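Local coordinates for protein phenylalanine--tRNA ligase beta subunit (Pyrococcus horikoshii, PDB 2CXI) that catalyses, as part of the α2β2 phenylalanine--tRNA ligase, the ATP-driven attachment of L-phenylalanine to tRNA(Phe), this fragment carrying the B3/4 and B5 domains of the beta subunit, at residues K157-T162 against M174-I179; E163-L168 against P214-E219; K98-Y103 against K196-L201; G143-D148 against F232-G237. All blocks are in the same frame, centred on the assembly; numbering follows the deposited sequence.

Contact 1. Residues K157-T162 against M174-I179; sequences KAAEKT and MTLEEI
Lys-161 and Glu-177 run side by side and point the same way, their stems touching near the base, where Lys-161 CB lies 3.8 Å from Glu-177 CG. With CG anti to its own carbonyl carbon (chi1 -60°) and the chain extended beyond, the lysine carries its ammonium past the glutamate to the backbone oxygen of Lys-196; its length and its charge both serve that reach. At the backbone, Glu-177 N donates to Lys-161 O over 3.2 Å, almost straight at 167° and in the carbonyl plane, so a loop carbonyl takes up an N-H from the first turn of helix 176-182, where no earlier turn can supply an acceptor. That helix opens with a capping box. Thr-175, the N-cap, accepts from Glu-178 N at its OG1 (3.0 Å), and Glu-178 OE1 accepts in return from Thr-175 N (3.0 Å), on its anti side and 27° out of the carboxylate plane. Threonine suits the place because its short hydroxyl arm reaches the helix end while its CB rests 3.6 Å from Lys-161 O. Leu-176 packs instead among Phe-165, Leu-201 and Met-212, inside the B3/4 domain. Its CD2 meets the chain at Ala-159 and Glu-160, 3.9 Å from Ala-159 CB and a close 3.1 Å from Glu-160 O; the small alanine leaves room for this branched tip.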
loop_
_atom_site.group_PDB
_atom_site.type_symbol
_atom_site.label_atom_id
_atom_site.label_comp_id
_atom_site.label_asym_id
_atom_site.label_seq_id
_atom_site.Cartn_x
_atom_site.Cartn_y
_atom_site.Cartn_z
ATOM N N LYS A 157 6.407 11.661 -15.959
ATOM C CA LYS A 157 7.617 12.201 -15.332
ATOM C C LYS A 157 8.654 12.799 -16.281
ATOM O O LYS A 157 8.673 12.502 -17.478
ATOM C CB LYS A 157 8.292 11.113 -14.455
ATOM C CG LYS A 157 8.900 9.948 -15.278
ATOM C CD LYS A 157 9.715 9.060 -14.369
ATOM C CE LYS A 157 10.398 7.957 -15.184
ATOM N NZ LYS A 157 11.742 7.508 -14.598
ATOM N N ALA A 158 9.534 13.632 -15.717
ATOM C CA ALA A 158 10.700 14.110 -16.430
ATOM C C ALA A 158 11.739 13.000 -16.313
ATOM O O ALA A 158 12.118 12.641 -15.217
ATOM C CB ALA A 158 11.215 15.420 -15.789
ATOM N N ALA A 159 12.149 12.457 -17.450
ATOM C CA ALA A 159 13.126 11.371 -17.532
ATOM C C ALA A 159 14.488 11.813 -18.094
ATOM O O ALA A 159 14.570 12.660 -19.001
ATOM C CB ALA A 159 12.569 10.254 -18.401
ATOM N N GLU A 160 15.538 11.178 -17.569
ATOM C CA GLU A 160 16.877 11.222 -18.146
ATOM C C GLU A 160 16.852 10.751 -19.599
ATOM O O GLU A 160 16.118 9.821 -19.958
ATOM C CB GLU A 160 17.832 10.319 -17.340
ATOM C CG GLU A 160 17.987 10.683 -15.858
ATOM C CD GLU A 160 18.801 11.963 -15.624
ATOM O OE1 GLU A 160 19.438 12.483 -16.577
ATOM O OE2 GLU A 160 18.793 12.475 -14.482
ATOM N N LYS A 161 17.684 11.391 -20.417
ATOM C CA LYS A 161 17.773 11.096 -21.839
ATOM C C LYS A 161 18.380 9.707 -22.150
ATOM O O LYS A 161 18.291 9.227 -23.290
ATOM C CB LYS A 161 18.583 12.186 -22.537
ATOM C CG LYS A 161 17.998 13.565 -22.401
ATOM C CD LYS A 161 18.728 14.577 -23.246
ATOM C CE LYS A 161 18.232 15.958 -22.881
ATOM N NZ LYS A 161 18.423 16.971 -23.956
ATOM N N THR A 162 19.001 9.104 -21.139
ATOM C CA THR A 162 19.588 7.764 -21.251
ATOM C C THR A 162 18.645 6.640 -20.827
ATOM O O THR A 162 18.979 5.471 -21.018
ATOM C CB THR A 162 20.879 7.664 -20.413
ATOM O OG1 THR A 162 20.585 8.065 -19.073
ATOM C CG2 THR A 162 21.937 8.653 -20.895
HETATM N N MSE A 174 15.899 1.260 -26.856
HETATM C CA MSE A 174 16.855 2.293 -27.243
HETATM C C MSE A 174 16.753 3.419 -26.234
HETATM O O MSE A 174 15.696 3.593 -25.623
HETATM C CB MSE A 174 16.467 2.877 -28.590
HETATM C CG MSE A 174 16.654 1.957 -29.750
HETATM SE SE MSE A 174 15.852 2.878 -31.309
HETATM C CE MSE A 174 16.700 1.715 -32.709
ATOM N N THR A 175 17.812 4.214 -26.076
ATOM C CA THR A 175 17.712 5.392 -25.224
ATOM C C THR A 175 16.713 6.385 -25.823
ATOM O O THR A 175 16.429 6.381 -27.041
ATOM C CB THR A 175 19.069 6.124 -25.022
ATOM O OG1 THR A 175 19.440 6.754 -26.242
ATOM C CG2 THR A 175 20.206 5.163 -24.718
ATOM N N LEU A 176 16.195 7.240 -24.969
ATOM C CA LEU A 176 15.293 8.286 -25.399
ATOM C C LEU A 176 15.933 9.130 -26.488
ATOM O O LEU A 176 15.307 9.456 -27.473
ATOM C CB LEU A 176 14.899 9.160 -24.201
ATOM C CG LEU A 176 13.730 8.725 -23.331
ATOM C CD1 LEU A 176 13.416 7.213 -23.303
ATOM C CD2 LEU A 176 13.762 9.370 -21.986
ATOM N N GLU A 177 17.198 9.467 -26.279
ATOM C CA GLU A 177 18.022 10.125 -27.271
ATOM C C GLU A 177 18.027 9.430 -28.640
ATOM O O GLU A 177 17.765 10.063 -29.663
ATOM C CB GLU A 177 19.446 10.255 -26.710
ATOM C CG GLU A 177 19.688 11.601 -26.093
ATOM C CD GLU A 177 19.414 12.692 -27.108
ATOM O OE1 GLU A 177 18.522 13.534 -26.862
ATOM O OE2 GLU A 177 20.060 12.659 -28.182
ATOM N N GLU A 178 18.283 8.120 -28.641
ATOM C CA GLU A 178 18.305 7.321 -29.864
ATOM C C GLU A 178 16.946 7.287 -30.540
ATOM O O GLU A 178 16.872 7.258 -31.769
ATOM C CB GLU A 178 18.761 5.888 -29.585
ATOM C CG GLU A 178 20.180 5.815 -29.047
ATOM C CD GLU A 178 20.644 4.398 -28.742
ATOM O OE1 GLU A 178 19.882 3.589 -28.145
ATOM O OE2 GLU A 178 21.817 4.113 -29.079
ATOM N N ILE A 179 15.878 7.257 -29.741
ATOM C CA ILE A 179 14.530 7.274 -30.317
ATOM C C ILE A 179 14.276 8.585 -31.065
ATOM O O ILE A 179 13.785 8.568 -32.198
ATOM C CB ILE A 179 13.445 7.009 -29.237
ATOM C CG1 ILE A 179 13.657 5.620 -28.566
ATOM C CG2 ILE A 179 12.046 7.092 -29.861
ATOM C CD1 ILE A 179 12.695 5.357 -27.323
#

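Contact 2. Residues E163-L168 against P214-E219; sequences EKFAPL and PIINSE
The ring of Phe-165 turns an edge to the other segment: the carbonyl oxygens Ile-216 O and Asn-217 O lie near its plane, 4.1 Å from Phe-165 CZ and 4.0 Å from Phe-165 CE2 respectively. Ser-218 CB approaches obliquely, 3.7 Å from Phe-165 CD2. The ring's position follows from chi1 of 76°, which sets CG between the backbone N and the carbonyl carbon, and elsewhere it packs on Leu-176, Ile-179, Val-209 and Met-212. With an alanine in place of Phe-165, Ser-218 and Ile-216 would probably face a gap, and Ile-179 and Met-212 would lose the ring they pack on. Beyond the ring the touching parts, residues 165-168 and 216-219, run 94° apart and meet in a single beta bridge of Pro-167 with Ser-218. Glu-219 N donates to Ala-166 O at 2.9 Å and 177°, and Leu-168 N to Asn-217 O at 2.9 Å; proline fits between, since the bonds here are made by its neighbours. Ile-216, which with Ile-215 forms a classic beta bulge opposite Met-212, sets CG2 3.9 Å from Pro-167 CB and CG1 4.0 Å from Leu-168 CB. Glu-219 crosses Leu-168 at about a right angle, its carboxylate bound to Gly-169 N and Lys-171. The polar joining is thus left to the backbone, while Phe-165, Pro-167, Leu-168 and Ile-216 add apolar packing and the Glu-219 carboxylate serves the loop beyond Leu-168.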
loop_
_atom_site.group_PDB
_atom_site.type_symbol
_atom_site.label_atom_id
_atom_site.label_comp_id
_atom_site.label_asym_id
_atom_site.label_seq_id
_atom_site.Cartn_x
_atom_site.Cartn_y
_atom_site.Cartn_z
ATOM N N GLU A 163 17.470 6.978 -20.268
ATOM C CA GLU A 163 16.414 5.951 -20.078
ATOM C C GLU A 163 16.109 5.226 -21.389
ATOM O O GLU A 163 16.240 5.795 -22.473
ATOM C CB GLU A 163 15.105 6.544 -19.524
ATOM C CG GLU A 163 15.140 7.092 -18.108
ATOM C CD GLU A 163 15.603 6.090 -17.055
ATOM O OE1 GLU A 163 15.273 4.887 -17.162
ATOM O OE2 GLU A 163 16.296 6.519 -16.094
ATOM N N LYS A 164 15.672 3.969 -21.279
ATOM C CA LYS A 164 15.438 3.133 -22.450
ATOM C C LYS A 164 14.042 2.530 -22.458
ATOM O O LYS A 164 13.486 2.216 -21.409
ATOM C CB LYS A 164 16.441 1.956 -22.490
ATOM C CG LYS A 164 17.900 2.340 -22.634
ATOM C CD LYS A 164 18.687 1.068 -23.102
ATOM C CE LYS A 164 20.120 1.056 -22.584
ATOM N NZ LYS A 164 20.656 -0.357 -22.548
ATOM N N PHE A 165 13.512 2.326 -23.665
ATOM C CA PHE A 165 12.367 1.436 -23.906
ATOM C C PHE A 165 12.324 1.161 -25.411
ATOM O O PHE A 165 13.006 1.841 -26.177
ATOM C CB PHE A 165 11.044 2.048 -23.370
ATOM C CG PHE A 165 10.450 3.181 -24.238
ATOM C CD1 PHE A 165 10.931 4.495 -24.139
ATOM C CD2 PHE A 165 9.339 2.929 -25.065
ATOM C CE1 PHE A 165 10.366 5.553 -24.906
ATOM C CE2 PHE A 165 8.777 3.944 -25.863
ATOM C CZ PHE A 165 9.289 5.288 -25.771
ATOM N N ALA A 166 11.532 0.171 -25.820
ATOM C CA ALA A 166 11.389 -0.202 -27.224
ATOM C C ALA A 166 10.202 0.565 -27.768
ATOM O O ALA A 166 9.052 0.280 -27.363
ATOM C CB ALA A 166 11.134 -1.723 -27.364
ATOM N N PRO A 167 10.453 1.527 -28.660
ATOM C CA PRO A 167 9.342 2.308 -29.233
ATOM C C PRO A 167 8.580 1.452 -30.246
ATOM O O PRO A 167 9.110 0.441 -30.734
ATOM C CB PRO A 167 10.042 3.520 -29.871
ATOM C CG PRO A 167 11.429 2.961 -30.307
ATOM C CD PRO A 167 11.771 1.918 -29.227
ATOM N N LEU A 168 7.327 1.822 -30.493
ATOM C CA LEU A 168 6.456 1.157 -31.442
ATOM C C LEU A 168 7.170 0.926 -32.780
ATOM O O LEU A 168 7.698 1.868 -33.388
ATOM C CB LEU A 168 5.208 2.001 -31.705
ATOM C CG LEU A 168 4.199 1.412 -32.691
ATOM C CD1 LEU A 168 3.328 0.396 -32.014
ATOM C CD2 LEU A 168 3.344 2.509 -33.314
ATOM N N PRO A 214 5.426 13.937 -26.474
ATOM C CA PRO A 214 4.340 13.646 -27.413
ATOM C C PRO A 214 4.850 12.928 -28.659
ATOM O O PRO A 214 4.390 13.218 -29.782
ATOM C CB PRO A 214 3.900 15.068 -27.822
ATOM C CG PRO A 214 5.232 15.843 -27.884
ATOM C CD PRO A 214 6.140 15.179 -26.836
ATOM N N ILE A 215 5.781 11.996 -28.466
ATOM C CA ILE A 215 6.590 11.415 -29.548
ATOM C C ILE A 215 6.069 10.059 -30.049
ATOM O O ILE A 215 5.669 9.943 -31.201
ATOM C CB ILE A 215 8.075 11.301 -29.093
ATOM C CG1 ILE A 215 8.627 12.679 -28.628
ATOM C CG2 ILE A 215 8.966 10.658 -30.230
ATOM C CD1 ILE A 215 8.562 13.839 -29.716
ATOM N N ILE A 216 6.023 9.049 -29.180
ATOM C CA ILE A 216 5.673 7.690 -29.609
ATOM C C ILE A 216 5.309 6.836 -28.396
ATOM O O ILE A 216 5.861 7.030 -27.304
ATOM C CB ILE A 216 6.897 7.037 -30.365
ATOM C CG1 ILE A 216 6.500 5.751 -31.126
ATOM C CG2 ILE A 216 8.138 6.878 -29.441
ATOM C CD1 ILE A 216 5.570 6.054 -32.301
ATOM N N ASN A 217 4.413 5.881 -28.628
ATOM C CA ASN A 217 4.082 4.851 -27.669
ATOM C C ASN A 217 5.075 3.675 -27.704
ATOM O O ASN A 217 5.893 3.537 -28.646
ATOM C CB ASN A 217 2.607 4.370 -27.849
ATOM C CG ASN A 217 2.283 3.912 -29.276
ATOM O OD1 ASN A 217 2.855 4.409 -30.266
ATOM N ND2 ASN A 217 1.320 3.002 -29.393
ATOM N N SER A 218 4.995 2.810 -26.703
ATOM C CA SER A 218 5.880 1.668 -26.685
ATOM C C SER A 218 5.374 0.504 -27.561
ATOM O O SER A 218 4.161 0.363 -27.849
ATOM C CB SER A 218 6.091 1.199 -25.266
ATOM O OG SER A 218 4.941 0.521 -24.860
ATOM N N GLU A 219 6.324 -0.321 -27.992
ATOM C CA GLU A 219 6.019 -1.558 -28.733
ATOM C C GLU A 219 5.306 -2.628 -27.858
ATOM O O GLU A 219 4.401 -3.333 -28.326
ATOM C CB GLU A 219 7.329 -2.136 -29.313
ATOM C CG GLU A 219 7.147 -3.472 -30.033
ATOM C CD GLU A 219 6.358 -3.384 -31.342
ATOM O OE1 GLU A 219 6.010 -2.304 -31.860
ATOM O OE2 GLU A 219 6.075 -4.447 -31.889
#

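Contact 3. Residues K98-Y103 against K196-L201; sequences KDIRPY and KQFYPL
Lys-196 reaches along Ile-100 toward Asp-99, sliding past the isoleucine in the opposite direction. Its CB starts 4.0 Å from Ile-100 CG1, and its CG stays beside both branches of that residue. Bends at chi2 (-59°) and chi3 (-67°) then curl the chain, so that CD and CE come over to the backbone of Asp-99 while CE keeps contact with Ile-100 CG1 at 3.8 Å. At the tip NZ makes two weak hydrogen bonds, to Asp-99 O at 2.9 Å and to Asp-99 OD2 at 3.4 Å, the second being part of a salt bridge. A water accepts from Lys-196 NZ at 2.8 Å and donates weakly to Asp-99 OD1. Lysine suits this route, with a greasy stem for the isoleucine and a charge for the exposed aspartate. The contact lays the loop between strands 84-93 and 103-110 against the start of strand 199-204 and the residues before it; all three strands belong to one mixed sheet. Ile-100 is the buried residue the loop turns to the other segment. Its CD1 comes to the edge of the Phe-198 ring and lies 3.6 Å from Phe-198 O, a buried oxygen with no partner in the model, and its CG2 meets Pro-200 CG at 3.9 Å. That same Pro-200 CG also touches Arg-101 CB, whereas the extended arginine leads its guanidinium away to Arg-137 O, Arg-138 O and Thr-236 OG1.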
loop_
_atom_site.group_PDB
_atom_site.type_symbol
_atom_site.label_atom_id
_atom_site.label_comp_id
_atom_site.label_asym_id
_atom_site.label_seq_id
_atom_site.Cartn_x
_atom_site.Cartn_y
_atom_site.Cartn_z
ATOM N N LYS A 98 7.229 21.047 -15.757
ATOM C CA LYS A 98 6.535 22.352 -15.836
ATOM C C LYS A 98 6.893 23.189 -17.055
ATOM O O LYS A 98 6.003 23.800 -17.650
ATOM C CB LYS A 98 6.700 23.179 -14.562
ATOM C CG LYS A 98 5.881 24.502 -14.522
ATOM C CD LYS A 98 4.347 24.265 -14.625
ATOM C CE LYS A 98 3.586 25.575 -14.418
ATOM N NZ LYS A 98 2.114 25.501 -14.771
ATOM N N ASP A 99 8.165 23.175 -17.460
ATOM C CA ASP A 99 8.611 23.966 -18.592
ATOM C C ASP A 99 9.006 23.041 -19.730
ATOM O O ASP A 99 9.728 23.432 -20.646
ATOM C CB ASP A 99 9.778 24.886 -18.170
ATOM C CG ASP A 99 10.026 26.022 -19.162
ATOM O OD1 ASP A 99 9.047 26.514 -19.806
ATOM O OD2 ASP A 99 11.188 26.461 -19.364
ATOM N N ILE A 100 8.515 21.796 -19.698
ATOM C CA ILE A 100 8.826 20.834 -20.755
ATOM C C ILE A 100 7.547 20.348 -21.458
ATOM O O ILE A 100 7.448 20.402 -22.716
ATOM C CB ILE A 100 9.665 19.618 -20.174
ATOM C CG1 ILE A 100 10.970 20.118 -19.522
ATOM C CG2 ILE A 100 9.897 18.520 -21.254
ATOM C CD1 ILE A 100 11.728 19.065 -18.688
ATOM N N ARG A 101 6.588 19.863 -20.661
ATOM C CA ARG A 101 5.251 19.504 -21.174
ATOM C C ARG A 101 4.316 19.368 -19.947
ATOM O O ARG A 101 4.079 18.265 -19.455
ATOM C CB ARG A 101 5.304 18.229 -22.032
ATOM C CG ARG A 101 4.000 17.963 -22.833
ATOM C CD ARG A 101 4.114 16.821 -23.876
ATOM N NE ARG A 101 2.882 16.778 -24.686
ATOM C CZ ARG A 101 2.597 17.618 -25.679
ATOM N NH1 ARG A 101 1.418 17.524 -26.299
ATOM N NH2 ARG A 101 3.475 18.560 -26.072
ATOM N N PRO A 102 3.858 20.515 -19.415
ATOM C CA PRO A 102 3.416 20.582 -18.017
ATOM C C PRO A 102 2.209 19.735 -17.623
ATOM O O PRO A 102 2.220 19.193 -16.509
ATOM C CB PRO A 102 3.123 22.085 -17.803
ATOM C CG PRO A 102 2.949 22.660 -19.205
ATOM C CD PRO A 102 3.845 21.840 -20.070
ATOM N N TYR A 103 1.192 19.606 -18.489
ATOM C CA TYR A 103 -0.099 19.000 -18.082
ATOM C C TYR A 103 -0.348 17.639 -18.678
ATOM O O TYR A 103 -0.064 17.424 -19.843
ATOM C CB TYR A 103 -1.294 19.919 -18.408
ATOM C CG TYR A 103 -1.154 21.243 -17.711
ATOM C CD1 TYR A 103 -1.329 21.332 -16.313
ATOM C CD2 TYR A 103 -0.804 22.406 -18.421
ATOM C CE1 TYR A 103 -1.158 22.568 -15.650
ATOM C CE2 TYR A 103 -0.644 23.633 -17.780
ATOM C CZ TYR A 103 -0.819 23.699 -16.393
ATOM O OH TYR A 103 -0.667 24.908 -15.765
ATOM N N LYS A 196 15.417 20.272 -24.213
ATOM C CA LYS A 196 15.182 20.324 -22.759
ATOM C C LYS A 196 16.129 19.376 -22.039
ATOM O O LYS A 196 16.741 18.501 -22.658
ATOM C CB LYS A 196 13.733 19.989 -22.428
ATOM C CG LYS A 196 12.707 20.768 -23.258
ATOM C CD LYS A 196 12.809 22.305 -23.107
ATOM C CE LYS A 196 12.446 22.801 -21.717
ATOM N NZ LYS A 196 12.333 24.308 -21.689
ATOM N N GLN A 197 16.271 19.568 -20.734
ATOM C CA GLN A 197 17.169 18.747 -19.945
ATOM C C GLN A 197 16.643 17.319 -19.786
ATOM O O GLN A 197 17.431 16.378 -19.729
ATOM C CB GLN A 197 17.370 19.391 -18.585
ATOM C CG GLN A 197 18.582 18.901 -17.844
ATOM C CD GLN A 197 18.559 19.326 -16.401
ATOM O OE1 GLN A 197 17.781 20.227 -16.012
ATOM N NE2 GLN A 197 19.400 18.681 -15.585
ATOM N N PHE A 198 15.314 17.173 -19.708
ATOM C CA PHE A 198 14.662 15.868 -19.506
ATOM C C PHE A 198 13.560 15.687 -20.552
ATOM O O PHE A 198 13.057 16.682 -21.107
ATOM C CB PHE A 198 14.057 15.758 -18.106
ATOM C CG PHE A 198 15.040 16.010 -17.000
ATOM C CD1 PHE A 198 16.134 15.163 -16.816
ATOM C CD2 PHE A 198 14.881 17.104 -16.152
ATOM C CE1 PHE A 198 17.076 15.421 -15.803
ATOM C CE2 PHE A 198 15.807 17.368 -15.117
ATOM C CZ PHE A 198 16.904 16.511 -14.946
ATOM N N TYR A 199 13.215 14.436 -20.860
ATOM C CA TYR A 199 12.066 14.175 -21.766
ATOM C C TYR A 199 10.892 13.589 -20.980
ATOM O O TYR A 199 11.108 12.866 -19.988
ATOM C CB TYR A 199 12.447 13.243 -22.920
ATOM C CG TYR A 199 13.619 13.686 -23.771
ATOM C CD1 TYR A 199 13.935 15.045 -23.935
ATOM C CD2 TYR A 199 14.413 12.735 -24.423
ATOM C CE1 TYR A 199 15.006 15.446 -24.719
ATOM C CE2 TYR A 199 15.479 13.124 -25.223
ATOM C CZ TYR A 199 15.778 14.490 -25.347
ATOM O OH TYR A 199 16.817 14.878 -26.144
ATOM N N PRO A 200 9.657 13.908 -21.382
ATOM C CA PRO A 200 8.484 13.378 -20.674
ATOM C C PRO A 200 8.395 11.870 -20.920
ATOM O O PRO A 200 8.613 11.404 -22.047
ATOM C CB PRO A 200 7.287 14.103 -21.345
ATOM C CG PRO A 200 7.901 15.240 -22.171
ATOM C CD PRO A 200 9.278 14.765 -22.533
ATOM N N LEU A 201 8.093 11.129 -19.868
ATOM C CA LEU A 201 7.903 9.701 -19.986
ATOM C C LEU A 201 6.647 9.304 -19.186
ATOM O O LEU A 201 6.435 9.776 -18.072
ATOM C CB LEU A 201 9.150 8.970 -19.456
ATOM C CG LEU A 201 9.514 7.650 -20.118
ATOM C CD1 LEU A 201 9.788 7.883 -21.614
ATOM C CD2 LEU A 201 10.769 7.071 -19.423
HETATM O O HOH W 1 10.046 25.698 -22.495
#

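Contact 4. Residues G143-D148 against F232-G237; sequences GIFDFD and FIDVTG
Asp-234 presses against Gly-143 on the tight face of this strand pair. Its CG sits between the backbone N and the carbonyl carbon (chi1 85°), which swings OD2 to within 3.0 Å of Gly-143 CA; a CB at that position would clash with the oxygen, and hence glycine fits. The same OD2 lies in the plane of the Phe-145 ring at its edge, 3.3 Å from Phe-145 CE1, with ring and carboxylate planes 40° apart, which probably favours the negative oxygen, since it faces the slightly positive ring hydrogens. Next along, Phe-145 CD1 touches Phe-232 CD1 at 4.0 Å. A leucine in place of Phe-145 would probably leave the buried carboxylate without the aromatic edge it faces and reduce the packing against Phe-232. Across the sheet the fit is slacker: Ile-144 and Ile-233 lie side by side, touching at 4.1 Å between their CG1 atoms, and turn toward Met-250 and Leu-254 of helix 240-255. Partly exposed Phe-147, within the Asx turn that Asp-146 OD1 makes with Asp-148 N, brushes Phe-232 CB with its own CB. Backbone bonds join the strands: Gly-143 N to Asp-234 O at 2.8 Å, Asp-234 N to Gly-143 O at 2.9 Å and Phe-232 N to Phe-145 O at 2.7 Å, with Phe-145 N to Phe-232 O weak. Running 160° apart, strands 140-146 and 231-237 form an antiparallel pair in the B3/4 domain's mixed sheet, packed by helix 240-255 on the face of Ile-144 and Ile-233.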
loop_
_atom_site.group_PDB
_atom_site.type_symbol
_atom_site.label_atom_id
_atom_site.label_comp_id
_atom_site.label_asym_id
_atom_site.label_seq_id
_atom_site.Cartn_x
_atom_site.Cartn_y
_atom_site.Cartn_z
ATOM N N GLY A 143 -2.603 9.720 -25.981
ATOM C CA GLY A 143 -2.234 8.290 -25.965
ATOM C C GLY A 143 -3.414 7.403 -25.520
ATOM O O GLY A 143 -4.244 7.805 -24.661
ATOM N N ILE A 144 -3.485 6.202 -26.099
ATOM C CA ILE A 144 -4.470 5.192 -25.666
ATOM C C ILE A 144 -3.769 3.871 -25.408
ATOM O O ILE A 144 -2.857 3.479 -26.154
ATOM C CB ILE A 144 -5.586 5.026 -26.701
ATOM C CG1 ILE A 144 -6.348 6.343 -26.866
ATOM C CG2 ILE A 144 -6.586 4.005 -26.225
ATOM C CD1 ILE A 144 -7.182 6.360 -28.155
ATOM N N PHE A 145 -4.201 3.199 -24.343
ATOM C CA PHE A 145 -3.514 2.024 -23.798
ATOM C C PHE A 145 -4.518 1.002 -23.301
ATOM O O PHE A 145 -5.605 1.360 -22.862
ATOM C CB PHE A 145 -2.539 2.422 -22.665
ATOM C CG PHE A 145 -1.527 3.477 -23.092
ATOM C CD1 PHE A 145 -1.806 4.831 -22.909
ATOM C CD2 PHE A 145 -0.354 3.110 -23.787
ATOM C CE1 PHE A 145 -0.902 5.829 -23.352
ATOM C CE2 PHE A 145 0.556 4.088 -24.227
ATOM C CZ PHE A 145 0.285 5.443 -23.990
ATOM N N ASP A 146 -4.132 -0.268 -23.341
ATOM C CA ASP A 146 -4.927 -1.305 -22.703
ATOM C C ASP A 146 -4.674 -1.308 -21.192
ATOM O O ASP A 146 -3.573 -1.684 -20.709
ATOM C CB ASP A 146 -4.563 -2.672 -23.315
ATOM C CG ASP A 146 -5.554 -3.781 -22.933
ATOM O OD1 ASP A 146 -6.090 -3.789 -21.800
ATOM O OD2 ASP A 146 -5.892 -4.641 -23.765
ATOM N N PHE A 147 -5.688 -0.888 -20.442
ATOM C CA PHE A 147 -5.572 -0.724 -18.987
ATOM C C PHE A 147 -5.211 -2.030 -18.251
ATOM O O PHE A 147 -4.464 -2.020 -17.239
ATOM C CB PHE A 147 -6.847 -0.115 -18.407
ATOM C CG PHE A 147 -6.802 0.042 -16.893
ATOM C CD1 PHE A 147 -5.942 0.955 -16.316
ATOM C CD2 PHE A 147 -7.587 -0.770 -16.066
ATOM C CE1 PHE A 147 -5.859 1.113 -14.889
ATOM C CE2 PHE A 147 -7.523 -0.629 -14.644
ATOM C CZ PHE A 147 -6.653 0.343 -14.081
ATOM N N ASP A 148 -5.697 -3.142 -18.794
ATOM C CA ASP A 148 -5.423 -4.474 -18.220
ATOM C C ASP A 148 -3.964 -4.855 -18.337
ATOM O O ASP A 148 -3.525 -5.767 -17.676
ATOM C CB ASP A 148 -6.284 -5.530 -18.907
ATOM C CG ASP A 148 -7.737 -5.350 -18.603
ATOM O OD1 ASP A 148 -8.063 -4.648 -17.626
ATOM O OD2 ASP A 148 -8.617 -5.903 -19.280
ATOM N N PHE A 232 -7.006 2.930 -21.127
ATOM C CA PHE A 232 -6.445 3.988 -20.307
ATOM C C PHE A 232 -6.016 5.093 -21.303
ATOM O O PHE A 232 -5.286 4.833 -22.285
ATOM C CB PHE A 232 -5.253 3.453 -19.477
ATOM C CG PHE A 232 -4.518 4.531 -18.690
ATOM C CD1 PHE A 232 -3.283 5.044 -19.149
ATOM C CD2 PHE A 232 -5.061 5.037 -17.494
ATOM C CE1 PHE A 232 -2.604 6.053 -18.431
ATOM C CE2 PHE A 232 -4.375 6.059 -16.776
ATOM C CZ PHE A 232 -3.162 6.549 -17.244
ATOM N N ILE A 233 -6.502 6.299 -21.085
ATOM C CA ILE A 233 -6.208 7.410 -22.052
ATOM C C ILE A 233 -5.393 8.494 -21.371
ATOM O O ILE A 233 -5.721 8.881 -20.245
ATOM C CB ILE A 233 -7.522 8.015 -22.610
ATOM C CG1 ILE A 233 -8.411 6.954 -23.324
ATOM C CG2 ILE A 233 -7.222 9.244 -23.586
ATOM C CD1 ILE A 233 -9.914 7.346 -23.271
ATOM N N ASP A 234 -4.335 8.987 -22.022
ATOM C CA ASP A 234 -3.602 10.142 -21.477
ATOM C C ASP A 234 -3.669 11.279 -22.494
ATOM O O ASP A 234 -3.639 11.021 -23.715
ATOM C CB ASP A 234 -2.148 9.808 -21.093
ATOM C CG ASP A 234 -1.156 9.891 -22.284
ATOM O OD1 ASP A 234 -0.295 10.820 -22.322
ATOM O OD2 ASP A 234 -1.179 9.087 -23.236
ATOM N N VAL A 235 -3.774 12.510 -22.006
ATOM C CA VAL A 235 -3.679 13.669 -22.887
ATOM C C VAL A 235 -2.744 14.649 -22.247
ATOM O O VAL A 235 -2.912 14.974 -21.067
ATOM C CB VAL A 235 -5.031 14.375 -23.061
ATOM C CG1 VAL A 235 -4.935 15.403 -24.233
ATOM C CG2 VAL A 235 -6.201 13.352 -23.265
ATOM N N THR A 236 -1.745 15.084 -23.012
ATOM C CA THR A 236 -0.762 16.034 -22.514
ATOM C C THR A 236 -0.722 17.315 -23.348
ATOM O O THR A 236 -1.087 17.304 -24.545
ATOM C CB THR A 236 0.645 15.427 -22.467
ATOM O OG1 THR A 236 0.975 14.884 -23.758
ATOM C CG2 THR A 236 0.722 14.211 -21.449
ATOM N N GLY A 237 -0.195 18.374 -22.740
ATOM C CA GLY A 237 0.003 19.617 -23.471
ATOM C C GLY A 237 0.305 20.754 -22.532
ATOM O O GLY A 237 0.814 20.541 -21.430
#

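In the fold
From the N terminus, residues 98-103 open the loop of contact 3, and 143-148 open that of contact 4. Contacts 1 and 2 begin back to back at 157-162 and 163-168. The first closure is contact 1, at 174-179, within the loops of both contact 3 and contact 4. Contact 3 closes next at 196-201, contact 2 at 214-219 within the loop of contact 4, and contact 4 last at 232-237. Contact 2 therefore crosses contacts 1 and 3, and contact 3 crosses contact 4. Together they tie helix 176-182 and the small two-stranded sheet to the large mixed sheet, and contact 4 joins two neighbouring strands within it, with Tyr-103 bonded to Gly-237 between contacts 3 and 4.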